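Local coordinates for protein pullulanase (Bacillus acidopullulyticus, PDB 2WAN) that hydrolyses the alpha-1,6-glucosidic linkages of pullulan and related branched starch polysaccharides, as a debranching glycoside hydrolase, at residues 688-701 with 737-749. Sequence-based numbering, arbitrary orientation.
Sequences DGNVFDKTAQGFAT and NMTLWDKILASNP. With GOL (glycerol), chain B.
Lys743 leaves helix 740-747 with CG anti to the backbone N (chi1 162°), bends at chi2 and runs straight on into the loop 688-701, between Lys694 and Ala696. There NZ gives two hydrogen bonds to main-chain carbonyls. Lys694 O, 2.7 Å from Lys743 NZ, is met from above its carbonyl plane. Ala696 O, 2.8 Å from Lys743 NZ, takes the bond in plane, on a lone pair. Water 2 accepts a third bond from NZ. The carboxylate of Asp688 lies alongside the lysine stem, its OD2 3.6 Å from Lys743 CG. With Lys743 cut back to alanine, both carbonyls would probably lose their donor, leaving the loop 688-701 less firmly tied to helix 740-747. These segments belong to the (beta/alpha)8 barrel of the catalytic domain: the loop follows helix 681-688, and the helix comes after barrel strand 728-730. At the helix C-terminus the amide planes of Gln697 and Asn748 are 21° apart, nearly parallel. Gln697 NE2 donates to Ser747 O (2.9 Å). Asn748 ND2 reaches Thr701 O at 2.9 Å, almost straight at 179°. Ser747 OG donates to Asn748 OD1, which helps fix that amide's rotation; Asp751 accepts from its ND2. Water 1 bridges Asp688 O, Thr701 OG1 and Ser747 OG. Thr701 CG2 also packs on Ile744 CG1 at 3.8 Å.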
loop_
_atom_site.group_PDB
_atom_site.type_symbol
_atom_site.label_atom_id
_atom_site.label_comp_id
_atom_site.label_asym_id
_atom_site.label_seq_id
_atom_site.Cartn_x
_atom_site.Cartn_y
_atom_site.Cartn_z
ATOM N N ASP A 688 19.400 -11.341 -6.124
ATOM C CA ASP A 688 20.634 -10.568 -5.930
ATOM C C ASP A 688 21.099 -10.383 -4.486
ATOM O O ASP A 688 22.039 -9.628 -4.235
ATOM C CB ASP A 688 20.574 -9.228 -6.691
ATOM C CG ASP A 688 19.640 -8.232 -6.056
ATOM O OD1 ASP A 688 18.903 -8.602 -5.125
ATOM O OD2 ASP A 688 19.661 -7.053 -6.487
ATOM N N GLY A 689 20.471 -11.102 -3.560
ATOM C CA GLY A 689 20.879 -11.087 -2.147
ATOM C C GLY A 689 19.975 -10.233 -1.280
ATOM O O GLY A 689 19.256 -9.377 -1.791
ATOM N N ASN A 690 19.990 -10.471 0.037
ATOM C CA ASN A 690 19.149 -9.688 0.948
ATOM C C ASN A 690 19.424 -8.194 0.837
ATOM O O ASN A 690 20.578 -7.776 0.701
ATOM C CB ASN A 690 19.297 -10.151 2.412
ATOM C CG ASN A 690 18.223 -9.547 3.326
ATOM O OD1 ASN A 690 17.197 -10.177 3.604
ATOM N ND2 ASN A 690 18.443 -8.316 3.773
ATOM N N VAL A 691 18.350 -7.406 0.881
ATOM C CA VAL A 691 18.406 -5.961 0.688
ATOM C C VAL A 691 19.257 -5.231 1.748
ATOM O O VAL A 691 19.819 -4.184 1.457
ATOM C CB VAL A 691 16.972 -5.348 0.589
ATOM C CG1 VAL A 691 16.198 -5.486 1.913
ATOM C CG2 VAL A 691 17.013 -3.890 0.120
ATOM N N PHE A 692 19.369 -5.801 2.947
ATOM C CA PHE A 692 20.148 -5.175 4.034
ATOM C C PHE A 692 21.662 -5.180 3.799
ATOM O O PHE A 692 22.376 -4.294 4.283
ATOM C CB PHE A 692 19.810 -5.803 5.404
ATOM C CG PHE A 692 20.868 -5.558 6.462
ATOM C CD1 PHE A 692 21.736 -6.581 6.850
ATOM C CD2 PHE A 692 21.026 -4.295 7.033
ATOM C CE1 PHE A 692 22.733 -6.353 7.800
ATOM C CE2 PHE A 692 22.017 -4.057 7.983
ATOM C CZ PHE A 692 22.867 -5.088 8.369
ATOM N N ASP A 693 22.151 -6.174 3.066
ATOM C CA ASP A 693 23.578 -6.349 2.857
ATOM C C ASP A 693 23.973 -5.958 1.423
ATOM O O ASP A 693 23.691 -6.681 0.467
ATOM C CB ASP A 693 23.964 -7.801 3.179
ATOM C CG ASP A 693 25.463 -8.066 3.049
ATOM O OD1 ASP A 693 26.230 -7.132 2.736
ATOM O OD2 ASP A 693 25.880 -9.228 3.249
ATOM N N LYS A 694 24.614 -4.800 1.284
ATOM C CA LYS A 694 25.027 -4.301 -0.030
ATOM C C LYS A 694 25.919 -5.284 -0.759
ATOM O O LYS A 694 25.883 -5.353 -1.986
ATOM C CB LYS A 694 25.758 -2.964 0.087
ATOM C CG LYS A 694 24.839 -1.776 0.214
ATOM C CD LYS A 694 25.640 -0.488 0.159
ATOM C CE LYS A 694 24.762 0.701 0.437
ATOM N NZ LYS A 694 25.565 1.949 0.439
ATOM N N THR A 695 26.719 -6.040 -0.008
ATOM C CA THR A 695 27.683 -6.966 -0.623
ATOM C C THR A 695 27.147 -8.402 -0.800
ATOM O O THR A 695 27.844 -9.256 -1.346
ATOM C CB THR A 695 29.027 -6.988 0.146
ATOM O OG1 THR A 695 28.812 -7.504 1.460
ATOM C CG2 THR A 695 29.612 -5.574 0.246
ATOM N N ALA A 696 25.905 -8.648 -0.365
ATOM C CA ALA A 696 25.265 -9.966 -0.507
ATOM C C ALA A 696 25.101 -10.327 -1.979
ATOM O O ALA A 696 24.737 -9.483 -2.798
ATOM C CB ALA A 696 23.883 -9.984 0.176
ATOM N N GLN A 697 25.381 -11.582 -2.300
ATOM C CA GLN A 697 25.116 -12.100 -3.641
ATOM C C GLN A 697 23.813 -12.896 -3.609
ATOM O O GLN A 697 23.298 -13.231 -2.538
ATOM C CB GLN A 697 26.294 -12.941 -4.132
ATOM C CG GLN A 697 27.519 -12.071 -4.494
ATOM C CD GLN A 697 28.777 -12.879 -4.762
ATOM O OE1 GLN A 697 28.773 -14.104 -4.678
ATOM N NE2 GLN A 697 29.862 -12.189 -5.091
ATOM N N GLY A 698 23.268 -13.167 -4.792
ATOM C CA GLY A 698 22.079 -14.005 -4.944
ATOM C C GLY A 698 22.286 -14.966 -6.104
ATOM O O GLY A 698 23.410 -15.160 -6.590
ATOM N N PHE A 699 21.193 -15.560 -6.570
ATOM C CA PHE A 699 21.229 -16.531 -7.669
ATOM C C PHE A 699 21.977 -16.015 -8.906
ATOM O O PHE A 699 22.777 -16.736 -9.506
ATOM C CB PHE A 699 19.787 -16.927 -8.051
ATOM C CG PHE A 699 19.711 -17.971 -9.129
ATOM C CD1 PHE A 699 20.035 -19.295 -8.854
ATOM C CD2 PHE A 699 19.300 -17.631 -10.427
ATOM C CE1 PHE A 699 19.971 -20.263 -9.853
ATOM C CE2 PHE A 699 19.203 -18.603 -11.429
ATOM C CZ PHE A 699 19.546 -19.923 -11.133
ATOM N N ALA A 700 21.702 -14.775 -9.307
ATOM C CA ALA A 700 22.287 -14.260 -10.543
ATOM C C ALA A 700 23.782 -13.944 -10.408
ATOM O O ALA A 700 24.480 -13.869 -11.419
ATOM C CB ALA A 700 21.523 -13.013 -11.037
ATOM N N THR A 701 24.251 -13.779 -9.166
ATOM C CA THR A 701 25.573 -13.175 -8.907
ATOM C C THR A 701 26.527 -14.016 -8.045
ATOM O O THR A 701 27.591 -13.537 -7.621
ATOM C CB THR A 701 25.432 -11.792 -8.251
ATOM O OG1 THR A 701 24.577 -11.892 -7.100
ATOM C CG2 THR A 701 24.865 -10.780 -9.255
ATOM N N ASN A 737 16.454 1.825 -2.996
ATOM C CA ASN A 737 17.710 1.070 -2.945
ATOM C C ASN A 737 18.566 1.314 -4.211
ATOM O O ASN A 737 18.508 2.398 -4.797
ATOM C CB ASN A 737 17.418 -0.416 -2.691
ATOM C CG ASN A 737 16.499 -0.626 -1.491
ATOM O OD1 ASN A 737 16.861 -0.291 -0.357
ATOM N ND2 ASN A 737 15.304 -1.147 -1.738
ATOM N N MET A 738 19.351 0.318 -4.637
ATOM C CA MET A 738 20.329 0.546 -5.696
ATOM C C MET A 738 19.869 0.075 -7.081
ATOM O O MET A 738 19.082 -0.860 -7.202
ATOM C CB MET A 738 21.653 -0.115 -5.306
ATOM C CG MET A 738 22.083 0.251 -3.891
ATOM S SD MET A 738 23.576 -0.641 -3.406
ATOM C CE MET A 738 24.777 0.064 -4.543
ATOM N N THR A 739 20.381 0.720 -8.131
ATOM C CA THR A 739 20.155 0.176 -9.469
ATOM C C THR A 739 20.927 -1.150 -9.528
ATOM O O THR A 739 21.871 -1.364 -8.743
ATOM C CB THR A 739 20.647 1.097 -10.592
ATOM O OG1 THR A 739 22.084 1.118 -10.624
ATOM C CG2 THR A 739 20.098 2.523 -10.424
ATOM N N LEU A 740 20.531 -2.051 -10.422
ATOM C CA LEU A 740 21.191 -3.347 -10.465
ATOM C C LEU A 740 22.662 -3.213 -10.820
ATOM O O LEU A 740 23.488 -3.934 -10.263
ATOM C CB LEU A 740 20.471 -4.336 -11.402
ATOM C CG LEU A 740 20.914 -5.802 -11.234
ATOM C CD1 LEU A 740 20.846 -6.241 -9.764
ATOM C CD2 LEU A 740 20.099 -6.769 -12.128
ATOM N N TRP A 741 22.997 -2.275 -11.704
ATOM C CA TRP A 741 24.396 -2.090 -12.120
ATOM C C TRP A 741 25.244 -1.719 -10.899
ATOM O O TRP A 741 26.329 -2.283 -10.682
ATOM C CB TRP A 741 24.527 -1.041 -13.258
ATOM C CG TRP A 741 25.911 -1.033 -13.888
ATOM C CD1 TRP A 741 26.789 0.010 -13.937
ATOM C CD2 TRP A 741 26.567 -2.148 -14.525
ATOM N NE1 TRP A 741 27.959 -0.379 -14.589
ATOM C CE2 TRP A 741 27.836 -1.695 -14.965
ATOM C CE3 TRP A 741 26.190 -3.484 -14.784
ATOM C CZ2 TRP A 741 28.751 -2.538 -15.632
ATOM C CZ3 TRP A 741 27.091 -4.319 -15.448
ATOM C CH2 TRP A 741 28.368 -3.836 -15.864
ATOM N N ASP A 742 24.720 -0.798 -10.094
ATOM C CA ASP A 742 25.399 -0.342 -8.874
ATOM C C ASP A 742 25.455 -1.455 -7.828
ATOM O O ASP A 742 26.479 -1.633 -7.155
ATOM C CB ASP A 742 24.681 0.877 -8.302
ATOM C CG ASP A 742 24.888 2.133 -9.137
ATOM O OD1 ASP A 742 25.580 2.084 -10.172
ATOM O OD2 ASP A 742 24.358 3.180 -8.743
ATOM N N LYS A 743 24.350 -2.183 -7.689
ATOM C CA LYS A 743 24.264 -3.298 -6.730
ATOM C C LYS A 743 25.305 -4.375 -7.034
ATOM O O LYS A 743 25.970 -4.871 -6.119
ATOM C CB LYS A 743 22.852 -3.909 -6.746
ATOM C CG LYS A 743 22.738 -5.301 -6.145
ATOM C CD LYS A 743 23.030 -5.331 -4.639
ATOM C CE LYS A 743 23.401 -6.749 -4.213
ATOM N NZ LYS A 743 23.698 -6.832 -2.730
ATOM N N ILE A 744 25.436 -4.726 -8.315
ATOM C CA ILE A 744 26.369 -5.776 -8.720
ATOM C C ILE A 744 27.828 -5.292 -8.562
ATOM O O ILE A 744 28.709 -6.084 -8.221
ATOM C CB ILE A 744 26.072 -6.306 -10.135
ATOM C CG1 ILE A 744 24.720 -7.046 -10.152
ATOM C CG2 ILE A 744 27.231 -7.237 -10.620
ATOM C CD1 ILE A 744 24.279 -7.485 -11.538
ATOM N N LEU A 745 28.079 -4.009 -8.790
ATOM C CA LEU A 745 29.410 -3.428 -8.480
ATOM C C LEU A 745 29.772 -3.585 -7.005
ATOM O O LEU A 745 30.938 -3.846 -6.656
ATOM C CB LEU A 745 29.451 -1.950 -8.859
ATOM C CG LEU A 745 29.920 -1.661 -10.278
ATOM C CD1 LEU A 745 29.458 -0.266 -10.694
ATOM C CD2 LEU A 745 31.470 -1.812 -10.390
ATOM N N ALA A 746 28.774 -3.430 -6.141
ATOM C CA ALA A 746 28.954 -3.633 -4.697
ATOM C C ALA A 746 29.160 -5.090 -4.271
ATOM O O ALA A 746 29.999 -5.363 -3.406
ATOM C CB ALA A 746 27.801 -3.001 -3.915
ATOM N N SER A 747 28.408 -6.028 -4.856
ATOM C CA SER A 747 28.485 -7.430 -4.422
ATOM C C SER A 747 29.533 -8.241 -5.167
ATOM O O SER A 747 29.974 -9.273 -4.678
ATOM C CB SER A 747 27.117 -8.115 -4.542
ATOM O OG SER A 747 26.666 -8.157 -5.888
ATOM N N ASN A 748 29.912 -7.763 -6.357
ATOM C CA ASN A 748 30.835 -8.472 -7.245
ATOM C C ASN A 748 31.947 -7.546 -7.771
ATOM O O ASN A 748 32.202 -7.494 -8.963
ATOM C CB ASN A 748 30.077 -9.087 -8.426
ATOM C CG ASN A 748 29.068 -10.151 -7.996
ATOM O OD1 ASN A 748 28.066 -9.854 -7.335
ATOM N ND2 ASN A 748 29.335 -11.399 -8.370
ATOM N N PRO A 749 32.640 -6.835 -6.864
ATOM C CA PRO A 749 33.637 -5.841 -7.285
ATOM C C PRO A 749 34.813 -6.419 -8.085
ATOM O O PRO A 749 35.394 -5.707 -8.922
ATOM C CB PRO A 749 34.119 -5.245 -5.954
ATOM C CG PRO A 749 33.844 -6.305 -4.935
ATOM C CD PRO A 749 32.553 -6.942 -5.394
HETATM C C1 GOL B . 17.796 -5.334 -5.506
HETATM O O1 GOL B . 17.279 -6.565 -5.090
HETATM C C2 GOL B . 18.519 -4.653 -4.371
HETATM O O2 GOL B . 17.586 -4.357 -3.344
HETATM C C3 GOL B . 19.205 -3.432 -4.967
HETATM O O3 GOL B . 19.662 -2.593 -3.942
HETATM O O HOH W 1 24.064 -9.527 -6.050
HETATM O O HOH W 2 21.161 -6.719 -1.697
HETATM O O HOH W 3 30.256 -9.881 -2.124
#